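Local coordinates for beta-1,3-glucanosyltransferase (Rhizomucor miehei CAU432, PDB 4WTP), which is a fungal carbohydrate-active enzyme of glycosyl hydrolase family 17, built as an eight-stranded beta/alpha barrel, at residues Q35-N47 / D260-R272. Numbering follows the deposited sequence. Where two conformers were deposited one is given.
Sequences QTFYGINYGVNEN and DLLYFSAFDEPYR
Gly39 and Ile40 pair in parallel with Leu262 and Tyr263, joining the first strand of the chain to the last. Tyr263 N reaches Gly39 O at 3.1 Å, and Asn41 N bonds Tyr263 O at 2.9 Å, almost straight (166°). Past a cis peptide between Phe264 and Ser265, Ala266 N takes up Asn41 O, so the pairing outlasts the regular strand. Leu262 CD2 packs on the bare backbone of Gly39, 3.7 Å from its CA. Next to it Asn41, its CG beside the backbone N (chi1 -73°), turns its amide toward the partner strand: ND2 makes a weak bond to Tyr263 O and a further one to Ser222 O, while OD1 accepts from Arg70; together these bonds should fix the rotation of the buried amide. Beyond Gly39, Asp260 lies over one face of the Tyr38 ring: Asp260 CB sits 3.6 Å above the ring centre, a CH-pi contact, and the Asp260 carboxylate stacks over the CD1-CE1-CZ side, nearly parallel to the ring. Asp260 OD2 also pairs with Lys220 and the Tyr38 hydroxyl with Tyr95, tying this end to other strands. With Ile40 and Tyr263, Phe37 lies on the side facing helix 240-256; its CD1 packs on Tyr263 CB at 3.6 Å, the two rings turned 49° apart. Farther along, Tyr42 and Phe267 meet at their ring edges, CE1 to CE2 at 3.9 Å, beside helix 52-62. From there the segments separate: a water links Gly43 N to Phe267 N, and at the solvent side the Asn45 amide lies nearly parallel to the exposed Tyr271 ring, its OD1 above one face but out toward the rim; the same OD1 accepts from Asn47 N, an Asx turn. Parallel pairing of the first and last strands, with loops spreading from their C-terminal ends, is how strands one and eight meet in a (beta/alpha)8, or TIM, barrel.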
ATOM      1  N   GLN A  35      -3.973  -9.207 -14.137  1.00 20.37           N
ATOM      2  CA  GLN A  35      -2.849  -9.549 -13.273  1.00 19.54           C
ATOM      3  C   GLN A  35      -1.665  -8.616 -13.505  1.00 17.67           C
ATOM      4  O   GLN A  35      -0.576  -8.880 -12.997  1.00 18.77           O
ATOM      5  CB  GLN A  35      -2.408 -10.995 -13.473  1.00 24.42           C
ATOM      6  CG  GLN A  35      -3.384 -12.060 -12.991  1.00 31.31           C
ATOM      7  CD  GLN A  35      -2.706 -13.393 -12.758  1.00 39.64           C
ATOM      8  OE1 GLN A  35      -2.477 -13.783 -11.616  1.00 43.89           O
ATOM      9  NE2 GLN A  35      -2.362 -14.092 -13.838  1.00 44.00           N
ATOM     10  N   THR A  36      -1.882  -7.506 -14.229  1.00 14.61           N
ATOM     11  CA  THR A  36      -0.788  -6.548 -14.435  1.00 13.20           C
ATOM     12  C   THR A  36      -0.293  -6.038 -13.082  1.00 12.10           C
ATOM     13  O   THR A  36       0.919  -5.953 -12.870  1.00 13.79           O
ATOM     14  CB  THR A  36      -1.191  -5.377 -15.321  1.00 14.12           C
ATOM     15  OG1 THR A  36      -1.449  -5.876 -16.635  1.00 17.98           O
ATOM     16  CG2 THR A  36      -0.077  -4.370 -15.449  1.00 14.57           C
ATOM     17  N   PHE A  37      -1.206  -5.694 -12.181  1.00 10.23           N
ATOM     18  CA  PHE A  37      -0.799  -5.380 -10.805  1.00 10.12           C
ATOM     19  C   PHE A  37      -1.260  -6.473  -9.875  1.00 10.23           C
ATOM     20  O   PHE A  37      -2.436  -6.854  -9.900  1.00 11.55           O
ATOM     21  CB  PHE A  37      -1.466  -4.088 -10.328  1.00  9.97           C
ATOM     22  CG  PHE A  37      -1.043  -2.855 -11.072  1.00  9.86           C
ATOM     23  CD1 PHE A  37       0.065  -2.099 -10.678  1.00  9.65           C
ATOM     24  CD2 PHE A  37      -1.819  -2.388 -12.140  1.00 11.79           C
ATOM     25  CE1 PHE A  37       0.407  -0.953 -11.368  1.00 10.19           C
ATOM     26  CE2 PHE A  37      -1.488  -1.229 -12.817  1.00 12.61           C
ATOM     27  CZ  PHE A  37      -0.361  -0.521 -12.437  1.00 11.02           C
ATOM     28  N   TYR A  38      -0.373  -6.937  -8.997  1.00  9.71           N
ATOM     29  CA  TYR A  38      -0.798  -7.786  -7.894  1.00 10.30           C
ATOM     30  C   TYR A  38      -1.902  -7.043  -7.101  1.00  9.90           C
ATOM     31  O   TYR A  38      -2.943  -7.617  -6.745  1.00 11.36           O
ATOM     32  CB  TYR A  38       0.396  -8.125  -6.992  1.00 10.49           C
ATOM     33  CG  TYR A  38      -0.017  -8.807  -5.716  1.00 10.30           C
ATOM     34  CD1 TYR A  38      -0.277 -10.176  -5.691  1.00 12.56           C
ATOM     35  CD2 TYR A  38      -0.134  -8.087  -4.522  1.00  9.94           C
ATOM     36  CE1 TYR A  38      -0.665 -10.797  -4.520  1.00 13.77           C
ATOM     37  CE2 TYR A  38      -0.519  -8.715  -3.353  1.00 12.47           C
ATOM     38  CZ  TYR A  38      -0.785 -10.067  -3.354  1.00 12.78           C
ATOM     39  OH  TYR A  38      -1.168 -10.683  -2.175  1.00 16.01           O
ATOM     40  N   GLY A  39      -1.670  -5.768  -6.819  1.00  9.43           N
ATOM     41  CA  GLY A  39      -2.698  -4.928  -6.219  1.00  9.59           C
ATOM     42  C   GLY A  39      -2.297  -3.482  -6.301  1.00  8.71           C
ATOM     43  O   GLY A  39      -1.158  -3.178  -6.643  1.00  8.36           O
ATOM     44  N   ILE A  40      -3.239  -2.582  -6.022  0.50  8.97           N
ATOM     45  CA  ILE A  40      -2.972  -1.143  -6.123  0.50  9.48           C
ATOM     46  C   ILE A  40      -3.483  -0.428  -4.876  0.50  9.23           C
ATOM     47  O   ILE A  40      -4.613  -0.678  -4.384  0.50 10.12           O
ATOM     48  CB  ILE A  40      -3.635  -0.536  -7.386  0.50 10.78           C
ATOM     49  CG1 ILE A  40      -3.217  -1.252  -8.665  0.50 10.69           C
ATOM     50  CG2 ILE A  40      -3.213   0.902  -7.567  0.50 12.07           C
ATOM     51  CD1 ILE A  40      -3.996  -0.821  -9.889  0.50 10.84           C
ATOM     52  N   ASN A  41      -2.642   0.468  -4.355  1.00  9.15           N
ATOM     53  CA  ASN A  41      -3.001   1.311  -3.247  1.00  8.98           C
ATOM     54  C   ASN A  41      -4.075   2.318  -3.649  1.00  9.88           C
ATOM     55  O   ASN A  41      -3.969   2.936  -4.710  1.00 10.78           O
ATOM     56  CB  ASN A  41      -1.766   2.035  -2.726  1.00  9.20           C
ATOM     57  CG  ASN A  41      -0.846   1.088  -1.971  1.00  9.54           C
ATOM     58  OD1 ASN A  41      -1.250   0.454  -0.986  1.00 11.98           O
ATOM     59  ND2 ASN A  41       0.370   0.949  -2.443  1.00  9.53           N
ATOM     60  N   TYR A  42      -5.074   2.483  -2.791  1.00 11.41           N
ATOM     61  CA  TYR A  42      -6.217   3.331  -3.083  1.00 11.97           C
ATOM     62  C   TYR A  42      -6.389   4.372  -2.006  1.00 13.89           C
ATOM     63  O   TYR A  42      -6.777   4.048  -0.886  1.00 15.98           O
ATOM     64  CB  TYR A  42      -7.474   2.449  -3.243  1.00 13.56           C
ATOM     65  CG  TYR A  42      -8.744   3.232  -3.424  1.00 15.44           C
ATOM     66  CD1 TYR A  42      -9.017   3.858  -4.632  1.00 17.27           C
ATOM     67  CD2 TYR A  42      -9.656   3.375  -2.373  1.00 17.93           C
ATOM     68  CE1 TYR A  42     -10.182   4.584  -4.812  1.00 17.39           C
ATOM     69  CE2 TYR A  42     -10.839   4.094  -2.533  1.00 20.15           C
ATOM     70  CZ  TYR A  42     -11.103   4.679  -3.767  1.00 18.11           C
ATOM     71  OH  TYR A  42     -12.260   5.401  -3.956  1.00 22.31           O
ATOM     72  N   GLY A  43      -6.117   5.627  -2.353  1.00 14.96           N
ATOM     73  CA  GLY A  43      -6.155   6.707  -1.379  1.00 18.88           C
ATOM     74  C   GLY A  43      -7.556   7.220  -1.125  1.00 21.14           C
ATOM     75  O   GLY A  43      -8.396   7.187  -2.005  1.00 21.56           O
ATOM     76  N   VAL A  44      -7.786   7.683   0.098  1.00 21.64           N
ATOM     77  CA  VAL A  44      -9.063   8.249   0.509  1.00 25.74           C
ATOM     78  C   VAL A  44      -8.896   9.701   0.962  1.00 27.64           C
ATOM     79  O   VAL A  44      -8.059   9.983   1.821  1.00 29.92           O
ATOM     80  CB  VAL A  44      -9.655   7.406   1.658  1.00 23.79           C
ATOM     81  CG1 VAL A  44     -10.649   8.227   2.485  1.00 28.61           C
ATOM     82  CG2 VAL A  44     -10.274   6.133   1.102  1.00 26.70           C
ATOM     83  N   ASN A  45      -9.684  10.612   0.373  1.00 29.70           N
ATOM     84  CA  ASN A  45      -9.747  12.008   0.795  1.00 30.49           C
ATOM     85  C   ASN A  45     -10.726  12.140   1.951  1.00 29.97           C
ATOM     86  O   ASN A  45     -11.948  12.086   1.763  1.00 31.65           O
ATOM     87  CB  ASN A  45     -10.192  12.906  -0.376  1.00 30.23           C
ATOM     88  CG  ASN A  45     -10.193  14.395  -0.036  1.00 32.19           C
ATOM     89  OD1 ASN A  45      -9.893  14.797   1.085  1.00 33.88           O
ATOM     90  ND2 ASN A  45     -10.500  15.219  -1.030  1.00 39.77           N
ATOM     91  N   GLU A  46     -10.185  12.304   3.144  1.00 27.87           N
ATOM     92  CA  GLU A  46     -10.981  12.423   4.348  1.00 29.39           C
ATOM     93  C   GLU A  46     -11.920  13.634   4.238  1.00 32.13           C
ATOM     94  O   GLU A  46     -13.022  13.635   4.778  1.00 33.17           O
ATOM     95  CB  GLU A  46     -10.052  12.569   5.552  1.00 31.32           C
ATOM     96  N   ASN A  47     -11.486  14.646   3.498  1.00 35.18           N
ATOM     97  CA  ASN A  47     -12.264  15.879   3.327  1.00 35.10           C
ATOM     98  C   ASN A  47     -13.295  15.778   2.218  1.00 37.04           C
ATOM     99  O   ASN A  47     -14.133  16.671   2.071  1.00 44.06           O
ATOM    100  CB  ASN A  47     -11.334  17.069   3.094  1.00 39.67           C
ATOM    101  CG  ASN A  47     -10.285  17.210   4.184  1.00 42.95           C
ATOM    102  OD1 ASN A  47     -10.604  17.281   5.373  1.00 43.39           O
ATOM    103  ND2 ASN A  47      -9.022  17.237   3.780  1.00 44.44           N
ATOM    104  N   ASP A 260       5.271  -9.959  -4.320  1.00 10.45           N
ATOM    105  CA  ASP A 260       3.950  -9.320  -4.323  1.00 10.09           C
ATOM    106  C   ASP A 260       4.092  -7.821  -4.024  1.00  9.52           C
ATOM    107  O   ASP A 260       4.689  -7.441  -3.014  1.00 10.12           O
ATOM    108  CB  ASP A 260       2.998  -9.966  -3.291  1.00 10.96           C
ATOM    109  CG  ASP A 260       2.668 -11.424  -3.578  1.00 13.37           C
ATOM    110  OD1 ASP A 260       2.830 -11.880  -4.728  1.00 14.15           O
ATOM    111  OD2 ASP A 260       2.201 -12.060  -2.618  1.00 15.47           O
ATOM    112  N   LEU A 261       3.536  -7.006  -4.922  1.00  8.99           N
ATOM    113  CA  LEU A 261       3.663  -5.560  -4.864  1.00  8.60           C
ATOM    114  C   LEU A 261       2.306  -4.855  -4.898  1.00  8.90           C
ATOM    115  O   LEU A 261       1.477  -5.154  -5.774  1.00  9.86           O
ATOM    116  CB  LEU A 261       4.481  -5.081  -6.075  1.00 10.39           C
ATOM    117  CG  LEU A 261       4.385  -3.594  -6.432  1.00 10.27           C
ATOM    118  CD1 LEU A 261       5.066  -2.791  -5.350  1.00 11.32           C
ATOM    119  CD2 LEU A 261       4.995  -3.335  -7.805  1.00 11.99           C
ATOM    120  N   LEU A 262       2.111  -3.900  -3.994  1.00  8.62           N
ATOM    121  CA  LEU A 262       0.973  -2.970  -4.081  1.00  8.33           C
ATOM    122  C   LEU A 262       1.533  -1.657  -4.625  1.00  8.16           C
ATOM    123  O   LEU A 262       2.333  -0.981  -3.939  1.00  9.10           O
ATOM    124  CB  LEU A 262       0.368  -2.740  -2.693  1.00  9.26           C
ATOM    125  CG  LEU A 262      -0.173  -4.002  -2.017  1.00  9.81           C
ATOM    126  CD1 LEU A 262      -0.641  -3.656  -0.598  1.00 11.22           C
ATOM    127  CD2 LEU A 262      -1.265  -4.665  -2.868  1.00 10.12           C
ATOM    128  N   TYR A 263       1.141  -1.317  -5.845  1.00  8.06           N
ATOM    129  CA  TYR A 263       1.696  -0.125  -6.486  1.00  8.49           C
ATOM    130  C   TYR A 263       1.056   1.153  -5.925  1.00  8.08           C
ATOM    131  O   TYR A 263      -0.129   1.166  -5.605  1.00  9.44           O
ATOM    132  CB  TYR A 263       1.508  -0.220  -8.004  1.00  8.74           C
ATOM    133  CG  TYR A 263       2.327   0.827  -8.719  1.00  9.11           C
ATOM    134  CD1 TYR A 263       3.697   0.644  -8.945  1.00  9.50           C
ATOM    135  CD2 TYR A 263       1.761   2.044  -9.079  1.00  8.91           C
ATOM    136  CE1 TYR A 263       4.473   1.634  -9.520  1.00  8.85           C
ATOM    137  CE2 TYR A 263       2.534   3.044  -9.653  1.00  9.09           C
ATOM    138  CZ  TYR A 263       3.879   2.827  -9.863  1.00  9.24           C
ATOM    139  OH  TYR A 263       4.674   3.829 -10.384  1.00 10.26           O
ATOM    140  N   PHE A 264       1.849   2.212  -5.799  1.00  8.48           N
ATOM    141  CA  PHE A 264       1.354   3.497  -5.273  1.00  8.94           C
ATOM    142  C   PHE A 264       1.352   4.535  -6.395  1.00  9.37           C
ATOM    143  O   PHE A 264       2.433   4.899  -6.862  1.00  9.28           O
ATOM    144  CB  PHE A 264       2.274   3.980  -4.128  1.00  9.68           C
ATOM    145  CG  PHE A 264       1.735   5.172  -3.407  1.00 11.05           C
ATOM    146  CD1 PHE A 264       2.032   6.475  -3.848  1.00 12.31           C
ATOM    147  CD2 PHE A 264       0.860   5.004  -2.335  1.00 12.51           C
ATOM    148  CE1 PHE A 264       1.493   7.584  -3.200  1.00 14.23           C
ATOM    149  CE2 PHE A 264       0.320   6.111  -1.689  1.00 16.09           C
ATOM    150  CZ  PHE A 264       0.627   7.404  -2.126  1.00 15.99           C
ATOM    151  N   SER A 265       0.203   5.022  -6.836  1.00  9.56           N
ATOM    152  CA  SER A 265      -1.122   4.706  -6.280  1.00  9.71           C
ATOM    153  C   SER A 265      -2.105   4.652  -7.450  1.00  9.45           C
ATOM    154  O   SER A 265      -1.723   4.862  -8.607  1.00  9.97           O
ATOM    155  CB  SER A 265      -1.557   5.822  -5.297  1.00 12.63           C
ATOM    156  OG  SER A 265      -1.691   7.079  -5.953  1.00 15.24           O
ATOM    157  N   ALA A 266      -3.372   4.365  -7.146  1.00  9.67           N
ATOM    158  CA  ALA A 266      -4.374   4.234  -8.190  1.00  9.80           C
ATOM    159  C   ALA A 266      -4.596   5.540  -8.978  1.00  9.92           C
ATOM    160  O   ALA A 266      -4.526   5.552 -10.216  1.00 10.51           O
ATOM    161  CB  ALA A 266      -5.695   3.737  -7.589  1.00 11.61           C
ATOM    162  N   PHE A 267      -4.861   6.611  -8.240  1.00 10.46           N
ATOM    163  CA  PHE A 267      -5.264   7.894  -8.842  1.00 10.47           C
ATOM    164  C   PHE A 267      -4.449   9.054  -8.307  1.00 10.81           C
ATOM    165  O   PHE A 267      -4.041   9.032  -7.153  1.00 12.63           O
ATOM    166  CB  PHE A 267      -6.747   8.176  -8.565  1.00 11.77           C
ATOM    167  CG  PHE A 267      -7.632   7.055  -9.007  1.00 12.46           C
ATOM    168  CD1 PHE A 267      -7.859   6.838 -10.360  1.00 13.25           C
ATOM    169  CD2 PHE A 267      -8.234   6.185  -8.076  1.00 13.10           C
ATOM    170  CE1 PHE A 267      -8.653   5.787 -10.789  1.00 14.31           C
ATOM    171  CE2 PHE A 267      -9.041   5.131  -8.510  1.00 13.43           C
ATOM    172  CZ  PHE A 267      -9.255   4.935  -9.868  1.00 13.22           C
ATOM    173  N   ASP A 268      -4.185  10.055  -9.150  1.00 10.63           N
ATOM    174  CA  ASP A 268      -3.607  11.299  -8.653  1.00 11.39           C
ATOM    175  C   ASP A 268      -4.510  11.860  -7.542  1.00 12.29           C
ATOM    176  O   ASP A 268      -5.740  11.742  -7.604  1.00 13.33           O
ATOM    177  CB  ASP A 268      -3.541  12.344  -9.762  1.00 11.51           C
ATOM    178  CG  ASP A 268      -2.473  12.074 -10.770  1.00 11.63           C
ATOM    179  OD1 ASP A 268      -1.509  11.310 -10.468  1.00 10.59           O
ATOM    180  OD2 ASP A 268      -2.583  12.623 -11.905  1.00 13.25           O
ATOM    181  N   GLU A 269      -3.895  12.469  -6.544  1.00 13.67           N
ATOM    182  CA  GLU A 269      -4.633  13.046  -5.426  1.00 15.69           C
ATOM    183  C   GLU A 269      -4.285  14.526  -5.275  1.00 16.96           C
ATOM    184  O   GLU A 269      -3.342  14.885  -4.562  1.00 18.35           O
ATOM    185  CB  GLU A 269      -4.307  12.283  -4.158  1.00 17.66           C
ATOM    186  CG  GLU A 269      -4.798  10.837  -4.203  1.00 18.75           C
ATOM    187  CD  GLU A 269      -4.552  10.119  -2.882  1.00 23.62           C
ATOM    188  OE1 GLU A 269      -5.481  10.028  -2.043  1.00 26.94           O
ATOM    189  OE2 GLU A 269      -3.418   9.662  -2.665  1.00 26.21           O
ATOM    190  N   PRO A 270      -5.053  15.395  -5.961  1.00 19.22           N
ATOM    191  CA  PRO A 270      -4.815  16.850  -6.002  1.00 20.83           C
ATOM    192  C   PRO A 270      -4.647  17.541  -4.653  1.00 24.81           C
ATOM    193  O   PRO A 270      -3.994  18.568  -4.613  1.00 25.73           O
ATOM    194  CB  PRO A 270      -6.056  17.405  -6.718  1.00 21.31           C
ATOM    195  CG  PRO A 270      -6.565  16.271  -7.531  1.00 20.85           C
ATOM    196  CD  PRO A 270      -6.226  15.014  -6.763  1.00 20.01           C
ATOM    197  N   TYR A 271      -5.200  16.987  -3.575  1.00 24.16           N
ATOM    198  CA  TYR A 271      -5.153  17.681  -2.283  1.00 26.78           C
ATOM    199  C   TYR A 271      -3.769  17.698  -1.619  1.00 28.40           C
ATOM    200  O   TYR A 271      -3.478  18.550  -0.759  1.00 29.21           O
ATOM    201  CB  TYR A 271      -6.234  17.148  -1.330  1.00 28.33           C
ATOM    202  CG  TYR A 271      -5.873  15.882  -0.563  1.00 34.07           C
ATOM    203  CD1 TYR A 271      -5.228  15.963   0.672  1.00 34.82           C
ATOM    204  CD2 TYR A 271      -6.206  14.612  -1.060  1.00 31.11           C
ATOM    205  CE1 TYR A 271      -4.902  14.817   1.386  1.00 36.72           C
ATOM    206  CE2 TYR A 271      -5.880  13.457  -0.357  1.00 29.43           C
ATOM    207  CZ  TYR A 271      -5.228  13.567   0.872  1.00 25.86           C
ATOM    208  OH  TYR A 271      -4.893  12.449   1.572  1.00 32.17           O
ATOM    209  N   ARG A 272      -2.906  16.768  -2.007  1.00 26.46           N
ATOM    210  CA  ARG A 272      -1.576  16.690  -1.406  1.00 27.36           C
ATOM    211  C   ARG A 272      -0.620  17.758  -1.953  1.00 29.28           C
ATOM    212  O   ARG A 272       0.430  18.012  -1.365  1.00 29.01           O
ATOM    213  CB  ARG A 272      -0.991  15.278  -1.612  1.00 25.56           C
ATOM    214  CG  ARG A 272      -1.808  14.192  -0.931  1.00 25.80           C
ATOM    215  CD  ARG A 272      -1.191  12.806  -0.997  1.00 26.02           C
TER
HETATM  216  O   HOH W   1       1.547  -4.307  -8.455  1.00 15.68           O
HETATM  217  O   HOH W   2      -5.237   6.579  -5.106  1.00 10.80           O